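Side-chain contacts in methyltransferase domain-containing protein (Pyrococcus horikoshii, PDB 1VE3), which binds S-adenosylmethionine and is probably a methyltransferase that uses it as methyl donor, its substrate being unknown: residues E62-D67 with L97-K102; E147-L152 with R174-E179. All blocks are in the same frame, centred on the assembly; numbering follows the deposited sequence.

Interaction 1 of 2, residues E62-D67 with L97-K102; sequences EVVGVD and LSFEDK. With SAM (S-adenosylmethionine), chain C.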
loop_
_atom_site.group_PDB
_atom_site.type_symbol
_atom_site.label_atom_id
_atom_site.label_comp_id
_atom_site.label_asym_id
_atom_site.label_seq_id
_atom_site.Cartn_x
_atom_site.Cartn_y
_atom_site.Cartn_z
ATOM N N GLU A 62 -2.545 10.630 -21.333
ATOM C CA GLU A 62 -1.400 11.492 -21.602
ATOM C C GLU A 62 -1.282 12.312 -20.319
ATOM O O GLU A 62 -2.121 13.180 -20.052
ATOM C CB GLU A 62 -1.694 12.394 -22.803
ATOM C CG GLU A 62 -0.540 13.294 -23.203
ATOM C CD GLU A 62 -0.873 14.170 -24.392
ATOM O OE1 GLU A 62 -0.018 14.995 -24.780
ATOM O OE2 GLU A 62 -1.988 14.033 -24.939
ATOM N N VAL A 63 -0.240 12.046 -19.535
ATOM C CA VAL A 63 -0.084 12.710 -18.242
ATOM C C VAL A 63 0.994 13.765 -18.037
ATOM O O VAL A 63 2.127 13.633 -18.501
ATOM C CB VAL A 63 0.092 11.653 -17.128
ATOM C CG1 VAL A 63 0.074 12.320 -15.764
ATOM C CG2 VAL A 63 -0.999 10.608 -17.237
ATOM N N VAL A 64 0.619 14.808 -17.306
ATOM C CA VAL A 64 1.524 15.892 -16.956
ATOM C C VAL A 64 1.424 16.089 -15.445
ATOM O O VAL A 64 0.336 16.319 -14.910
ATOM C CB VAL A 64 1.134 17.207 -17.640
ATOM C CG1 VAL A 64 2.143 18.281 -17.290
ATOM C CG2 VAL A 64 1.060 17.008 -19.148
ATOM N N GLY A 65 2.558 15.989 -14.760
ATOM C CA GLY A 65 2.564 16.153 -13.318
ATOM C C GLY A 65 3.226 17.444 -12.877
ATOM O O GLY A 65 4.342 17.751 -13.299
ATOM N N VAL A 66 2.545 18.190 -12.012
ATOM C CA VAL A 66 3.057 19.463 -11.513
ATOM C C VAL A 66 3.093 19.529 -9.980
ATOM O O VAL A 66 2.116 19.206 -9.321
ATOM C CB VAL A 66 2.182 20.640 -12.031
ATOM C CG1 VAL A 66 2.683 21.968 -11.465
ATOM C CG2 VAL A 66 2.198 20.666 -13.556
ATOM N N ASP A 67 4.221 19.957 -9.420
ATOM C CA ASP A 67 4.360 20.084 -7.967
ATOM C C ASP A 67 5.324 21.231 -7.688
ATOM O O ASP A 67 6.219 21.505 -8.490
ATOM C CB ASP A 67 4.883 18.783 -7.344
ATOM C CG ASP A 67 4.649 18.718 -5.831
ATOM O OD1 ASP A 67 5.290 19.478 -5.075
ATOM O OD2 ASP A 67 3.814 17.897 -5.394
ATOM N N LEU A 97 -0.715 28.410 -12.694
ATOM C CA LEU A 97 -0.136 27.561 -13.727
ATOM C C LEU A 97 0.138 28.342 -15.001
ATOM O O LEU A 97 -0.569 29.300 -15.314
ATOM C CB LEU A 97 -1.088 26.409 -14.036
ATOM C CG LEU A 97 -1.520 25.572 -12.832
ATOM C CD1 LEU A 97 -2.717 24.713 -13.223
ATOM C CD2 LEU A 97 -0.355 24.713 -12.350
ATOM N N SER A 98 1.155 27.913 -15.743
ATOM C CA SER A 98 1.537 28.579 -16.983
ATOM C C SER A 98 0.884 27.984 -18.227
ATOM O O SER A 98 1.113 28.471 -19.333
ATOM C CB SER A 98 3.054 28.525 -17.163
ATOM O OG SER A 98 3.472 27.201 -17.452
ATOM N N PHE A 99 0.087 26.933 -18.057
ATOM C CA PHE A 99 -0.572 26.302 -19.199
ATOM C C PHE A 99 -1.583 27.247 -19.834
ATOM O O PHE A 99 -2.085 28.166 -19.180
ATOM C CB PHE A 99 -1.296 25.017 -18.777
ATOM C CG PHE A 99 -0.394 23.976 -18.179
ATOM C CD1 PHE A 99 0.653 23.435 -18.918
ATOM C CD2 PHE A 99 -0.582 23.549 -16.868
ATOM C CE1 PHE A 99 1.503 22.483 -18.359
ATOM C CE2 PHE A 99 0.262 22.599 -16.298
ATOM C CZ PHE A 99 1.306 22.066 -17.041
ATOM N N GLU A 100 -1.875 27.016 -21.109
ATOM C CA GLU A 100 -2.844 27.829 -21.832
ATOM C C GLU A 100 -4.227 27.436 -21.337
ATOM O O GLU A 100 -4.388 26.419 -20.658
ATOM C CB GLU A 100 -2.752 27.563 -23.338
ATOM C CG GLU A 100 -1.368 27.779 -23.919
ATOM C CD GLU A 100 -0.925 29.221 -23.819
ATOM O OE1 GLU A 100 -1.461 30.060 -24.577
ATOM O OE2 GLU A 100 -0.050 29.520 -22.976
ATOM N N ASP A 101 -5.220 28.242 -21.684
ATOM C CA ASP A 101 -6.592 27.979 -21.283
ATOM C C ASP A 101 -7.126 26.747 -22.006
ATOM O O ASP A 101 -6.716 26.450 -23.128
ATOM C CB ASP A 101 -7.469 29.192 -21.604
ATOM C CG ASP A 101 -6.868 30.489 -21.099
ATOM O OD1 ASP A 101 -6.438 30.522 -19.933
ATOM O OD2 ASP A 101 -6.822 31.478 -21.861
ATOM N N LYS A 102 -8.030 26.025 -21.353
ATOM C CA LYS A 102 -8.630 24.836 -21.944
ATOM C C LYS A 102 -7.589 23.866 -22.499
ATOM O O LYS A 102 -7.672 23.441 -23.647
ATOM C CB LYS A 102 -9.586 25.253 -23.063
ATOM C CG LYS A 102 -10.734 26.130 -22.595
ATOM C CD LYS A 102 -11.530 26.669 -23.774
ATOM C CE LYS A 102 -12.796 27.353 -23.302
ATOM N NZ LYS A 102 -12.509 28.354 -22.243
HETATM N N SAM C . -1.114 14.171 -5.117
HETATM C CA SAM C . -0.028 13.636 -4.246
HETATM C C SAM C . -0.311 12.170 -3.924
HETATM O O SAM C . 0.644 11.383 -3.889
HETATM O OXT SAM C . -1.530 11.883 -3.711
HETATM C CB SAM C . -0.021 14.428 -2.978
HETATM C CG SAM C . 1.259 14.434 -2.301
HETATM S SD SAM C . 1.290 15.396 -0.736
HETATM C CE SAM C . 0.182 14.658 0.288
HETATM C "C5'" SAM C . 0.831 17.069 -1.212
HETATM C "C4'" SAM C . 1.771 17.816 -2.292
HETATM O "O4'" SAM C . 1.229 19.156 -2.558
HETATM C "C3'" SAM C . 3.170 18.122 -1.779
HETATM O "O3'" SAM C . 3.930 17.184 -2.690
HETATM C "C2'" SAM C . 3.584 19.498 -2.173
HETATM O "O2'" SAM C . 4.844 19.825 -2.671
HETATM C "C1'" SAM C . 2.330 19.900 -3.036
HETATM N N9 SAM C . 2.050 21.341 -2.991
HETATM C C8 SAM C . 1.877 22.232 -1.932
HETATM N N7 SAM C . 1.635 23.463 -2.311
HETATM C C5 SAM C . 1.646 23.405 -3.670
HETATM C C6 SAM C . 1.453 24.390 -4.734
HETATM N N6 SAM C . 1.200 25.685 -4.479
HETATM N N1 SAM C . 1.534 23.980 -6.082
HETATM C C2 SAM C . 1.791 22.667 -6.382
HETATM N N3 SAM C . 1.987 21.673 -5.472
HETATM C C4 SAM C . 1.903 22.096 -4.121
#

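Interaction 2 of 2, residues E147-L152 with R174-E179; sequences ELLPRL and RTVVIE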
loop_
_atom_site.group_PDB
_atom_site.type_symbol
_atom_site.label_atom_id
_atom_site.label_comp_id
_atom_site.label_asym_id
_atom_site.label_seq_id
_atom_site.Cartn_x
_atom_site.Cartn_y
_atom_site.Cartn_z
ATOM N N GLU A 147 -14.005 17.296 10.576
ATOM C CA GLU A 147 -14.825 16.266 11.203
ATOM C C GLU A 147 -13.949 15.219 11.889
ATOM O O GLU A 147 -14.327 14.651 12.913
ATOM C CB GLU A 147 -15.709 15.587 10.157
ATOM C CG GLU A 147 -16.807 16.466 9.579
ATOM C CD GLU A 147 -17.746 17.008 10.645
ATOM O OE1 GLU A 147 -17.406 18.033 11.276
ATOM O OE2 GLU A 147 -18.821 16.401 10.860
ATOM N N LEU A 148 -12.775 14.975 11.317
ATOM C CA LEU A 148 -11.835 13.997 11.855
ATOM C C LEU A 148 -11.097 14.512 13.091
ATOM O O LEU A 148 -10.677 13.730 13.945
ATOM C CB LEU A 148 -10.817 13.623 10.774
ATOM C CG LEU A 148 -9.662 12.695 11.149
ATOM C CD1 LEU A 148 -10.202 11.327 11.524
ATOM C CD2 LEU A 148 -8.698 12.590 9.972
ATOM N N LEU A 149 -10.944 15.829 13.178
ATOM C CA LEU A 149 -10.237 16.476 14.289
ATOM C C LEU A 149 -10.567 15.848 15.654
ATOM O O LEU A 149 -9.695 15.403 16.390
ATOM C CB LEU A 149 -10.613 17.959 14.293
ATOM C CG LEU A 149 -9.476 18.854 13.796
ATOM C CD1 LEU A 149 -9.408 20.183 14.550
ATOM C CD2 LEU A 149 -8.100 18.206 13.945
ATOM N N PRO A 150 -11.859 15.799 16.034
ATOM C CA PRO A 150 -12.275 15.231 17.322
ATOM C C PRO A 150 -11.580 13.923 17.702
ATOM O O PRO A 150 -11.008 13.810 18.785
ATOM C CB PRO A 150 -13.779 15.057 17.147
ATOM C CG PRO A 150 -14.131 16.232 16.298
ATOM C CD PRO A 150 -13.038 16.218 15.252
ATOM N N ARG A 151 -11.636 12.936 16.814
ATOM C CA ARG A 151 -11.000 11.652 17.078
ATOM C C ARG A 151 -9.856 11.363 16.112
ATOM O O ARG A 151 -9.821 10.320 15.463
ATOM C CB ARG A 151 -12.044 10.524 17.042
ATOM C CG ARG A 151 -13.206 10.726 16.066
ATOM C CD ARG A 151 -12.834 10.411 14.625
ATOM N NE ARG A 151 -14.004 10.471 13.747
ATOM C CZ ARG A 151 -13.996 10.147 12.456
ATOM N NH1 ARG A 151 -15.111 10.234 11.743
ATOM N NH2 ARG A 151 -12.878 9.733 11.875
ATOM N N LEU A 152 -8.911 12.297 16.041
ATOM C CA LEU A 152 -7.760 12.170 15.154
ATOM C C LEU A 152 -6.583 11.466 15.833
ATOM O O LEU A 152 -5.870 10.683 15.201
ATOM C CB LEU A 152 -7.327 13.562 14.671
ATOM C CG LEU A 152 -6.300 13.683 13.537
ATOM C CD1 LEU A 152 -6.254 15.124 13.061
ATOM C CD2 LEU A 152 -4.928 13.238 14.001
ATOM N N ARG A 174 -8.596 28.209 11.356
ATOM C CA ARG A 174 -8.817 27.069 10.478
ATOM C C ARG A 174 -7.519 26.285 10.253
ATOM O O ARG A 174 -7.225 25.857 9.137
ATOM C CB ARG A 174 -9.365 27.546 9.131
ATOM C CG ARG A 174 -10.607 28.414 9.226
ATOM C CD ARG A 174 -10.990 28.932 7.850
ATOM N NE ARG A 174 -11.291 27.838 6.932
ATOM C CZ ARG A 174 -12.491 27.282 6.790
ATOM N NH1 ARG A 174 -13.524 27.718 7.501
ATOM N NH2 ARG A 174 -12.657 26.277 5.942
ATOM N N THR A 175 -6.736 26.112 11.313
ATOM C CA THR A 175 -5.482 25.370 11.220
ATOM C C THR A 175 -5.322 24.502 12.453
ATOM O O THR A 175 -6.058 24.651 13.427
ATOM C CB THR A 175 -4.248 26.299 11.143
ATOM O OG1 THR A 175 -4.093 26.986 12.390
ATOM C CG2 THR A 175 -4.398 27.320 10.013
ATOM N N VAL A 176 -4.349 23.600 12.415
ATOM C CA VAL A 176 -4.107 22.718 13.546
ATOM C C VAL A 176 -2.661 22.245 13.564
ATOM O O VAL A 176 -2.054 22.008 12.515
ATOM C CB VAL A 176 -5.036 21.479 13.501
ATOM C CG1 VAL A 176 -4.704 20.626 12.294
ATOM C CG2 VAL A 176 -4.888 20.668 14.775
ATOM N N VAL A 177 -2.118 22.120 14.770
ATOM C CA VAL A 177 -0.757 21.659 14.968
ATOM C C VAL A 177 -0.808 20.246 15.524
ATOM O O VAL A 177 -1.442 20.001 16.549
ATOM C CB VAL A 177 0.000 22.543 15.981
ATOM C CG1 VAL A 177 1.418 22.029 16.158
ATOM C CG2 VAL A 177 0.013 23.983 15.511
ATOM N N ILE A 178 -0.162 19.315 14.830
ATOM C CA ILE A 178 -0.112 17.930 15.279
ATOM C C ILE A 178 1.342 17.581 15.569
ATOM O O ILE A 178 2.213 17.755 14.718
ATOM C CB ILE A 178 -0.648 16.951 14.208
ATOM C CG1 ILE A 178 -2.146 17.173 14.000
ATOM C CG2 ILE A 178 -0.388 15.508 14.644
ATOM C CD1 ILE A 178 -2.749 16.269 12.948
ATOM N N GLU A 179 1.600 17.112 16.783
ATOM C CA GLU A 179 2.950 16.737 17.184
ATOM C C GLU A 179 3.096 15.223 17.118
ATOM O O GLU A 179 2.215 14.488 17.566
ATOM C CB GLU A 179 3.227 17.221 18.607
ATOM C CG GLU A 179 4.593 16.832 19.141
ATOM C CD GLU A 179 4.762 17.183 20.607
ATOM O OE1 GLU A 179 5.832 16.874 21.166
ATOM O OE2 GLU A 179 3.827 17.765 21.200
#

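Interaction 1 of 2, residues E62-D67 with L97-K102
Phe99 reaches from the loop 97-102 to strand 62-67 and sets the far end of its ring against two valines. CZ lies 3.9 Å from CG2 of Val66, which meets the ring at its edge, close to the ring plane, and the neighbouring CE2 is at the same range. Val64 approaches obliquely, its CG1 also 3.9 Å from Phe99 CZ, so one ring corner bears on both valines. With CG turned away from its own carbonyl carbon (chi1 -60°), the ring is carried out from the loop, and the aromatic and valine side chains pass one another in opposite directions. Beside it Leu97 fits less closely: its CD2 stands 4.2 Å from Val66 CG1. Val66 and Leu97 form the buried end; Val64 and Phe99 are partly open to solvent, and beyond them Glu62, Glu100 and Lys102 are exposed. Strand 62-67 is the second parallel strand of the Rossmann-like methyltransferase sheet, and the loop leads from strand 88-91 to strand 104-110, passing over neighbouring strand 41-45, where Leu43 touches both Val66 and Phe99. Asp67, at the C-terminal end of the strand, is the acidic residue that in this fold grips the ribose: OD1 accepts a hydrogen bond from O2' of S-adenosylmethionine, very short at 2.5 Å, and OD2 one from O3' at 2.8 Å. Both oxygens have second donors, the backbone N of Ser69 for OD1 and that of Gly48 for OD2, which fix the carboxylate's rotation. An asparagine in its place could offer only one carbonyl oxygen and would probably leave one ribose hydroxyl without its acceptor and set an amide NH2 against a backbone N-H.

Interaction 2 of 2, residues E147-L152 with R174-E179
In Leu152 CG stands opposite the backbone N (chi1 -169°) and the chain continues extended, while Ile178 turns CG1 away from its own carbonyl carbon (chi1 -67°) and then runs straight out; the two chains thus meet tip to tip. CD1 of Ile178 lies 3.7 Å from Leu152 CD1 and 3.9 Å from Leu152 CD2, so the isoleucine methyl is set against both ends of the leucine fork. The second pair meets differently. Leu149 and Val176 run alongside, pointing opposite ways, with Leu149 CD2 4.1 Å from Val176 CG2. The first torsion of Leu149, -107°, lies away from the usual staggered positions, yet it brings the branched end nearer the strand than the direction of the CB bond would suggest. Val176 and Ile178 are alternate residues of strand 175-179 and present their side chains on the same face. That strand is the middle one of a three-stranded antiparallel sheet, flanked by 166-170 and 188-192, separate from the large sheet that carries the cofactor. Across from it, Leu152 N donates to Leu149 O at 3.2 Å, a backbone bond linking the two leucines that carry the contact. Neighbouring strands complete the apolar surroundings: Leu149 also touches Pro169, Val176 rests on Val167, and Ile178 on Phe191. Val176 and Ile178 are buried, whereas the two leucines remain partly exposed and are followed, after a few residues, by an unmodelled stretch. The side chain of Ile178 is about 13 Å from a bound S-adenosylmethionine molecule.

How the interactions relate
After its N-terminal helices, strand 41-45 and helix 51-58, the chain lays down strand 62-67, then passes through helix 70-82 and strand 88-91 before interaction 1 closes a loop of 29 intervening residues at 97-102. It continues through strand 104-110, helix 118-131 and strand 136-143 to helix 145-148, where interaction 2 opens; strand 166-170 lies inside this second loop, which strand 175-179 closes after 21 residues. The two are in series, neither nested nor crossed, and lie on opposite sides of the chain's centre, with their nearest atoms about 19 Å apart. Interaction 1 ties a connecting loop to the large cofactor-binding sheet, interaction 2 ties segment 147-152, which begins in helix 145-148, to the small antiparallel sheet.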